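Local structure of transcriptional regulator, LacI family (2RGY) at residues 11-16 against 70-75; 58-63 against 84-89; 131-136 against 192-197. The protein probably acts as a LacI-family transcriptional regulator, its periplasmic-binding-protein-like region likely sensing a small effector such as a sugar. All coordinates share one frame; numbering follows the deposited sequence.

How the contacts relate
Contacts 1 and 2 lie in one lobe of the chain and contact 3 in the other, on opposite sides of the chain's centre. Contact 1 pairs strands 10-14 and 70-73 in the five-stranded parallel sheet; contact 2, about 10 Å away between centres, joins helices 52-65 and 80-89, which flank strand 70-73 in sequence, so the two contacts interlock along the chain. They also touch directly, F14 packing on A59. Contact 3 comes later, about 28 Å from contact 1 between centres, and pairs parallel strands 131-135 and 192-195 of the second sheet. Each lobe has its own helix-flanked sheet, wholly parallel in the first and mixed in the second, the two-lobed plan of periplasmic-binding-protein-like regulators.

Contact 1 of 3, residues 11-16 against 70-75; sequences IGLFVP and GVVVIS
V72 packs against I11 and L13 where two neighbouring parallel strands, 11-14 and 70-73, run through the sheet of a Rossmann-like lobe, 4.5 Å apart at the axes. The V72 side chain divides its methyls between these two neighbours: CG1 stands anti to its backbone N (chi1 179°) and meets L13 CD1 at 3.6 Å, while CG2 turns the other way to I11 CG2 at 3.9 Å. Helix 244-260 covers I11 and V72 on this face, with L255 reaching both. The backbone bonds are short and nearly straight: G12 O takes V72 N at 2.7 Å, and V72 O takes F14 N with an N-H...O angle of 168°. The next bond, from I74 N to F14 O, is weak, as the backbones have been separating since G12 and V71. On the opposite face F14 extends from its backbone with CG anti to N (chi1 173°), which carries the ring forward past V73 to the end of segment 70-75. There the ring presents its edge to I74 O and to S75 CB, the latter 3.7 Å from CE2, and A56 and A59 of helix 52-65 pack on it. I74 CG2 lies 3.3 Å beyond F14 O and meets V15 CG1 obliquely. At the last step P16 CD lies 3.2 Å from I74 O.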
loop_
_atom_site.group_PDB
_atom_site.type_symbol
_atom_site.label_atom_id
_atom_site.label_comp_id
_atom_site.label_asym_id
_atom_site.label_seq_id
_atom_site.Cartn_x
_atom_site.Cartn_y
_atom_site.Cartn_z
ATOM N N ILE A 11 13.002 -17.695 5.417
ATOM C CA ILE A 11 12.540 -17.155 6.677
ATOM C C ILE A 11 11.079 -16.817 6.436
ATOM O O ILE A 11 10.722 -16.327 5.370
ATOM C CB ILE A 11 13.351 -15.899 7.086
ATOM C CG1 ILE A 11 14.684 -16.342 7.698
ATOM C CG2 ILE A 11 12.562 -15.050 8.080
ATOM C CD1 ILE A 11 15.533 -15.208 8.246
ATOM N N GLY A 12 10.222 -17.124 7.399
ATOM C CA GLY A 12 8.811 -16.829 7.225
ATOM C C GLY A 12 8.469 -15.460 7.772
ATOM O O GLY A 12 9.118 -14.998 8.703
ATOM N N LEU A 13 7.462 -14.810 7.197
ATOM C CA LEU A 13 7.051 -13.485 7.644
ATOM C C LEU A 13 5.536 -13.333 7.709
ATOM O O LEU A 13 4.842 -13.547 6.717
ATOM C CB LEU A 13 7.603 -12.409 6.704
ATOM C CG LEU A 13 6.991 -11.009 6.854
ATOM C CD1 LEU A 13 7.258 -10.454 8.246
ATOM C CD2 LEU A 13 7.583 -10.085 5.796
ATOM N N PHE A 14 5.021 -12.969 8.876
ATOM C CA PHE A 14 3.590 -12.754 9.000
ATOM C C PHE A 14 3.284 -11.270 9.176
ATOM O O PHE A 14 3.895 -10.591 10.001
ATOM C CB PHE A 14 2.994 -13.487 10.195
ATOM C CG PHE A 14 1.552 -13.140 10.438
ATOM C CD1 PHE A 14 0.543 -13.766 9.710
ATOM C CD2 PHE A 14 1.204 -12.138 11.353
ATOM C CE1 PHE A 14 -0.804 -13.403 9.884
ATOM C CE2 PHE A 14 -0.137 -11.763 11.538
ATOM C CZ PHE A 14 -1.144 -12.399 10.798
ATOM N N VAL A 15 2.338 -10.780 8.388
ATOM C CA VAL A 15 1.883 -9.402 8.473
ATOM C C VAL A 15 0.360 -9.522 8.436
ATOM O O VAL A 15 -0.191 -10.350 7.701
ATOM C CB VAL A 15 2.375 -8.543 7.288
ATOM C CG1 VAL A 15 3.880 -8.377 7.357
ATOM C CG2 VAL A 15 1.968 -9.186 5.973
ATOM N N PRO A 16 -0.339 -8.716 9.240
ATOM C CA PRO A 16 -1.804 -8.778 9.267
ATOM C C PRO A 16 -2.496 -8.388 7.964
ATOM O O PRO A 16 -3.689 -8.649 7.801
ATOM C CB PRO A 16 -2.164 -7.855 10.423
ATOM C CG PRO A 16 -1.041 -6.858 10.422
ATOM C CD PRO A 16 0.169 -7.714 10.192
ATOM N N GLY A 70 13.543 -19.342 10.246
ATOM C CA GLY A 70 13.210 -18.357 11.259
ATOM C C GLY A 70 11.882 -17.731 10.888
ATOM O O GLY A 70 11.466 -17.806 9.732
ATOM N N VAL A 71 11.207 -17.117 11.851
ATOM C CA VAL A 71 9.928 -16.494 11.558
ATOM C C VAL A 71 9.842 -15.078 12.118
ATOM O O VAL A 71 10.128 -14.847 13.299
ATOM C CB VAL A 71 8.764 -17.325 12.131
ATOM C CG1 VAL A 71 7.440 -16.670 11.765
ATOM C CG2 VAL A 71 8.827 -18.742 11.598
ATOM N N VAL A 72 9.470 -14.135 11.254
ATOM C CA VAL A 72 9.313 -12.741 11.646
ATOM C C VAL A 72 7.820 -12.517 11.843
ATOM O O VAL A 72 7.012 -12.829 10.968
ATOM C CB VAL A 72 9.827 -11.774 10.559
ATOM C CG1 VAL A 72 9.628 -10.342 11.013
ATOM C CG2 VAL A 72 11.306 -12.039 10.273
ATOM N N VAL A 73 7.447 -11.963 12.984
ATOM C CA VAL A 73 6.037 -11.770 13.258
ATOM C C VAL A 73 5.636 -10.403 13.771
ATOM O O VAL A 73 6.260 -9.868 14.678
ATOM C CB VAL A 73 5.545 -12.829 14.281
ATOM C CG1 VAL A 73 4.094 -12.590 14.633
ATOM C CG2 VAL A 73 5.740 -14.217 13.716
ATOM N N ILE A 74 4.600 -9.834 13.159
ATOM C CA ILE A 74 4.056 -8.558 13.605
ATOM C C ILE A 74 2.542 -8.679 13.587
ATOM O O ILE A 74 1.947 -9.026 12.570
ATOM C CB ILE A 74 4.482 -7.356 12.724
ATOM C CG1 ILE A 74 3.820 -6.076 13.251
ATOM C CG2 ILE A 74 4.100 -7.576 11.285
ATOM C CD1 ILE A 74 4.305 -4.802 12.573
ATOM N N SER A 75 1.926 -8.412 14.732
ATOM C CA SER A 75 0.482 -8.489 14.861
ATOM C C SER A 75 0.073 -7.878 16.182
ATOM O O SER A 75 0.701 -8.127 17.208
ATOM C CB SER A 75 0.019 -9.947 14.811
ATOM O OG SER A 75 -1.332 -10.083 15.237
#

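Contact 2 of 3, residues 58-63 against 84-89; sequences EAVRFL and DELHRM
Helices 58-63 and 84-89 run almost in the same direction, 9° between their N-to-C axes, but 10.9 Å apart at closest approach, so side chains alone bridge them. The nearest CA atoms, those of R61 and L86, are still 7.5 Å from each other. At the centre V60 and L86 cross at about a right angle. L86 places CG anti to its own carbonyl carbon (chi1 -65°), and both its methyls reach V60, CD2 coming to 3.7 Å from V60 CG1. This apolar pair continues the packing beneath it: V60 also touches F14 and L86 touches M93 of the underlying sheet. Farther out, the selenomethionine M89 bends at its last torsion (chi3 80°), bringing CE alongside the aliphatic part of R61, 3.8 Å from R61 CG. The guanidinium continues past this point; its NH1 stays 4.2 Å from E85 OE1, beyond a salt bridge, so any attraction there is likely modest. F62, on another side of helix 52-65, stacks on H40 of the second subunit. Two near-parallel helices side by side over one face of a parallel sheet, joined through strand 70-73, are typical of the alpha/beta lobes of the periplasmic-binding-protein-like fold.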
loop_
_atom_site.group_PDB
_atom_site.type_symbol
_atom_site.label_atom_id
_atom_site.label_comp_id
_atom_site.label_asym_id
_atom_site.label_seq_id
_atom_site.Cartn_x
_atom_site.Cartn_y
_atom_site.Cartn_z
ATOM N N GLU A 58 -3.219 -19.167 13.184
ATOM C CA GLU A 58 -3.213 -20.159 12.119
ATOM C C GLU A 58 -2.124 -19.865 11.080
ATOM O O GLU A 58 -1.422 -20.771 10.628
ATOM C CB GLU A 58 -4.586 -20.202 11.437
ATOM C CG GLU A 58 -5.747 -20.395 12.401
ATOM C CD GLU A 58 -7.111 -20.386 11.715
ATOM O OE1 GLU A 58 -7.325 -19.570 10.784
ATOM O OE2 GLU A 58 -7.984 -21.190 12.118
ATOM N N ALA A 59 -1.985 -18.601 10.704
ATOM C CA ALA A 59 -0.987 -18.219 9.713
ATOM C C ALA A 59 0.431 -18.485 10.209
ATOM O O ALA A 59 1.252 -19.044 9.482
ATOM C CB ALA A 59 -1.151 -16.762 9.351
ATOM N N VAL A 60 0.728 -18.087 11.443
ATOM C CA VAL A 60 2.063 -18.321 11.984
ATOM C C VAL A 60 2.332 -19.822 12.122
ATOM O O VAL A 60 3.433 -20.285 11.830
ATOM C CB VAL A 60 2.258 -17.629 13.350
ATOM C CG1 VAL A 60 3.653 -17.917 13.881
ATOM C CG2 VAL A 60 2.060 -16.123 13.197
ATOM N N ARG A 61 1.334 -20.589 12.557
ATOM C CA ARG A 61 1.521 -22.036 12.672
ATOM C C ARG A 61 1.764 -22.661 11.295
ATOM O O ARG A 61 2.463 -23.661 11.173
ATOM C CB ARG A 61 0.307 -22.682 13.358
ATOM C CG ARG A 61 0.263 -22.423 14.867
ATOM C CD ARG A 61 -0.890 -23.152 15.577
ATOM N NE ARG A 61 -2.204 -22.653 15.174
ATOM C CZ ARG A 61 -3.182 -22.314 16.018
ATOM N NH1 ARG A 61 -3.015 -22.412 17.336
ATOM N NH2 ARG A 61 -4.339 -21.881 15.540
ATOM N N PHE A 62 1.191 -22.049 10.263
ATOM C CA PHE A 62 1.338 -22.501 8.881
ATOM C C PHE A 62 2.777 -22.259 8.401
ATOM O O PHE A 62 3.315 -23.027 7.609
ATOM C CB PHE A 62 0.358 -21.730 7.992
ATOM C CG PHE A 62 0.355 -22.164 6.553
ATOM C CD1 PHE A 62 0.108 -23.494 6.216
ATOM C CD2 PHE A 62 0.553 -21.230 5.524
ATOM C CE1 PHE A 62 0.051 -23.904 4.872
ATOM C CE2 PHE A 62 0.498 -21.621 4.173
ATOM C CZ PHE A 62 0.247 -22.969 3.845
ATOM N N LEU A 63 3.389 -21.178 8.878
ATOM C CA LEU A 63 4.764 -20.854 8.517
ATOM C C LEU A 63 5.698 -21.816 9.243
ATOM O O LEU A 63 6.650 -22.345 8.664
ATOM C CB LEU A 63 5.103 -19.413 8.922
ATOM C CG LEU A 63 4.438 -18.269 8.145
ATOM C CD1 LEU A 63 4.790 -16.936 8.799
ATOM C CD2 LEU A 63 4.894 -18.290 6.689
ATOM N N ASP A 84 4.234 -16.421 23.513
ATOM C CA ASP A 84 4.958 -17.459 24.259
ATOM C C ASP A 84 4.762 -18.860 23.684
ATOM O O ASP A 84 5.693 -19.671 23.652
ATOM C CB ASP A 84 4.518 -17.453 25.727
ATOM C CG ASP A 84 4.901 -16.176 26.437
ATOM O OD1 ASP A 84 6.101 -15.833 26.427
ATOM O OD2 ASP A 84 4.007 -15.515 27.006
ATOM N N GLU A 85 3.548 -19.137 23.225
ATOM C CA GLU A 85 3.211 -20.436 22.646
ATOM C C GLU A 85 3.918 -20.630 21.306
ATOM O O GLU A 85 4.565 -21.654 21.072
ATOM C CB GLU A 85 1.700 -20.523 22.450
ATOM C CG GLU A 85 1.239 -21.834 21.901
ATOM C CD GLU A 85 -0.261 -21.899 21.808
ATOM O OE1 GLU A 85 -0.827 -21.394 20.804
ATOM O OE2 GLU A 85 -0.875 -22.444 22.760
ATOM N N LEU A 86 3.788 -19.634 20.434
ATOM C CA LEU A 86 4.411 -19.666 19.118
ATOM C C LEU A 86 5.923 -19.766 19.272
ATOM O O LEU A 86 6.588 -20.425 18.483
ATOM C CB LEU A 86 4.048 -18.393 18.337
ATOM C CG LEU A 86 2.569 -18.210 17.979
ATOM C CD1 LEU A 86 2.311 -16.803 17.434
ATOM C CD2 LEU A 86 2.177 -19.266 16.959
ATOM N N HIS A 87 6.465 -19.121 20.301
ATOM C CA HIS A 87 7.903 -19.147 20.517
ATOM C C HIS A 87 8.416 -20.518 20.950
ATOM O O HIS A 87 9.518 -20.913 20.561
ATOM C CB HIS A 87 8.319 -18.105 21.548
ATOM C CG HIS A 87 9.784 -17.814 21.533
ATOM N ND1 HIS A 87 10.404 -17.178 20.479
ATOM C CD2 HIS A 87 10.757 -18.081 22.437
ATOM C CE1 HIS A 87 11.695 -17.062 20.734
ATOM N NE2 HIS A 87 11.933 -17.602 21.916
ATOM N N ARG A 88 7.643 -21.251 21.750
ATOM C CA ARG A 88 8.109 -22.578 22.153
ATOM C C ARG A 88 7.964 -23.574 21.002
ATOM O O ARG A 88 8.621 -24.621 20.984
ATOM C CB ARG A 88 7.362 -23.078 23.387
ATOM C CG ARG A 88 5.863 -23.064 23.272
ATOM C CD ARG A 88 5.267 -24.057 24.264
ATOM N NE ARG A 88 5.229 -25.402 23.695
ATOM C CZ ARG A 88 4.504 -25.722 22.622
ATOM N NH1 ARG A 88 3.766 -24.790 22.013
ATOM N NH2 ARG A 88 4.511 -26.968 22.158
HETATM N N MSE A 89 7.104 -23.246 20.041
HETATM C CA MSE A 89 6.914 -24.096 18.865
HETATM C C MSE A 89 8.080 -23.871 17.902
HETATM O O MSE A 89 8.447 -24.753 17.128
HETATM C CB MSE A 89 5.614 -23.741 18.137
HETATM C CG MSE A 89 4.365 -24.393 18.689
HETATM SE SE MSE A 89 2.849 -23.818 17.872
HETATM C CE MSE A 89 2.869 -24.788 16.344
#

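Contact 3 of 3, residues 131-136 against 192-197; sequences LAVISG and GLFCAN
L193 and I134 form the apolar centre on one face of strands 131-135 and 192-195, parallel neighbours in the central sheet of the second alpha/beta lobe of the periplasmic-binding-protein-like fold. L193 extends with CG anti to its backbone N (chi1 171°), and its CD1 swings back across the strand gap to 3.9 Å from I134 CG1. The same methyl lies only 3.4 Å from A132 O. I134 crosses L193 obliquely, while helices 173-186 and 198-210 close over this face through L183, A179 and A204. On the other face V133 and F194 lie side by side and point the same way, V133 CG1 being 4.1 Å from F194 CD2; F150 of helix 141-155 stacks on the F194 ring. L131 sets its CD2 beside the CA of G192, which has no side chain in the way. Between these faces the backbones bond in regular alternation: F194 N gives to A132 O, and I134 N to F194 O at 2.9 Å. The last of the series, from A196 N to I134 O, is nearly straight at 168°. Beyond it A196 CB rests 3.5 Å from S135 CA, and the loops that follow carry polar groups. S135 OG donates to G136 O at 2.8 Å, in the carbonyl plane and on a lone pair. N197 N-caps helix 198-210. The chemistry implies a buried, apolar sheet interior whose C-terminal polar groups find partners both within the segments and in R146, F171 and M200 nearby.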
loop_
_atom_site.group_PDB
_atom_site.type_symbol
_atom_site.label_atom_id
_atom_site.label_comp_id
_atom_site.label_asym_id
_atom_site.label_seq_id
_atom_site.Cartn_x
_atom_site.Cartn_y
_atom_site.Cartn_z
ATOM N N LEU A 131 -8.999 19.086 22.020
ATOM C CA LEU A 131 -8.514 18.066 21.108
ATOM C C LEU A 131 -9.438 16.860 21.038
ATOM O O LEU A 131 -10.309 16.689 21.882
ATOM C CB LEU A 131 -7.130 17.619 21.578
ATOM C CG LEU A 131 -6.188 18.779 21.919
ATOM C CD1 LEU A 131 -5.034 18.285 22.755
ATOM C CD2 LEU A 131 -5.705 19.430 20.633
ATOM N N ALA A 132 -9.228 16.031 20.021
ATOM C CA ALA A 132 -10.006 14.819 19.811
ATOM C C ALA A 132 -9.052 13.722 19.330
ATOM O O ALA A 132 -8.001 14.013 18.763
ATOM C CB ALA A 132 -11.108 15.066 18.768
ATOM N N VAL A 133 -9.420 12.465 19.553
ATOM C CA VAL A 133 -8.573 11.356 19.137
ATOM C C VAL A 133 -9.327 10.194 18.492
ATOM O O VAL A 133 -10.392 9.795 18.957
ATOM C CB VAL A 133 -7.789 10.770 20.327
ATOM C CG1 VAL A 133 -6.911 9.631 19.842
ATOM C CG2 VAL A 133 -6.953 11.852 21.011
ATOM N N ILE A 134 -8.766 9.668 17.411
ATOM C CA ILE A 134 -9.327 8.511 16.723
ATOM C C ILE A 134 -8.203 7.494 16.855
ATOM O O ILE A 134 -7.148 7.654 16.247
ATOM C CB ILE A 134 -9.597 8.796 15.230
ATOM C CG1 ILE A 134 -10.772 9.768 15.089
ATOM C CG2 ILE A 134 -9.896 7.487 14.503
ATOM C CD1 ILE A 134 -11.066 10.165 13.660
ATOM N N SER A 135 -8.412 6.462 17.666
ATOM C CA SER A 135 -7.362 5.475 17.874
ATOM C C SER A 135 -7.585 4.121 17.226
ATOM O O SER A 135 -8.564 3.904 16.505
ATOM C CB SER A 135 -7.129 5.271 19.374
ATOM O OG SER A 135 -8.027 4.311 19.923
ATOM N N GLY A 136 -6.639 3.218 17.483
ATOM C CA GLY A 136 -6.738 1.870 16.974
ATOM C C GLY A 136 -7.409 1.075 18.069
ATOM O O GLY A 136 -7.881 1.661 19.044
ATOM N N GLY A 192 -8.323 20.363 17.194
ATOM C CA GLY A 192 -7.162 19.552 16.863
ATOM C C GLY A 192 -7.481 18.080 16.998
ATOM O O GLY A 192 -8.064 17.657 17.997
ATOM N N LEU A 193 -7.086 17.296 15.999
ATOM C CA LEU A 193 -7.361 15.858 15.972
ATOM C C LEU A 193 -6.115 14.992 15.824
ATOM O O LEU A 193 -5.263 15.250 14.978
ATOM C CB LEU A 193 -8.317 15.537 14.813
ATOM C CG LEU A 193 -8.551 14.055 14.480
ATOM C CD1 LEU A 193 -9.279 13.382 15.624
ATOM C CD2 LEU A 193 -9.365 13.934 13.198
ATOM N N PHE A 194 -6.022 13.964 16.656
ATOM C CA PHE A 194 -4.910 13.032 16.594
ATOM C C PHE A 194 -5.422 11.668 16.139
ATOM O O PHE A 194 -6.318 11.093 16.761
ATOM C CB PHE A 194 -4.244 12.897 17.959
ATOM C CG PHE A 194 -3.233 11.792 18.033
ATOM C CD1 PHE A 194 -2.320 11.585 16.996
ATOM C CD2 PHE A 194 -3.145 10.998 19.176
ATOM C CE1 PHE A 194 -1.325 10.604 17.098
ATOM C CE2 PHE A 194 -2.152 10.006 19.299
ATOM C CZ PHE A 194 -1.238 9.808 18.260
ATOM N N CYS A 195 -4.854 11.170 15.047
ATOM C CA CYS A 195 -5.221 9.870 14.500
ATOM C C CYS A 195 -4.089 8.874 14.727
ATOM O O CYS A 195 -2.946 9.121 14.349
ATOM C CB CYS A 195 -5.516 9.996 13.008
ATOM S SG CYS A 195 -6.969 10.993 12.685
ATOM N N ALA A 196 -4.430 7.741 15.331
ATOM C CA ALA A 196 -3.475 6.689 15.667
ATOM C C ALA A 196 -2.559 6.223 14.535
ATOM O O ALA A 196 -1.506 5.637 14.797
ATOM C CB ALA A 196 -4.218 5.497 16.267
ATOM N N ASN A 197 -2.965 6.452 13.289
ATOM C CA ASN A 197 -2.131 6.091 12.144
ATOM C C ASN A 197 -2.516 6.953 10.949
ATOM O O ASN A 197 -3.629 7.481 10.894
ATOM C CB ASN A 197 -2.225 4.584 11.825
ATOM C CG ASN A 197 -3.472 4.201 11.040
ATOM O OD1 ASN A 197 -4.465 4.930 11.006
ATOM N ND2 ASN A 197 -3.426 3.025 10.418
#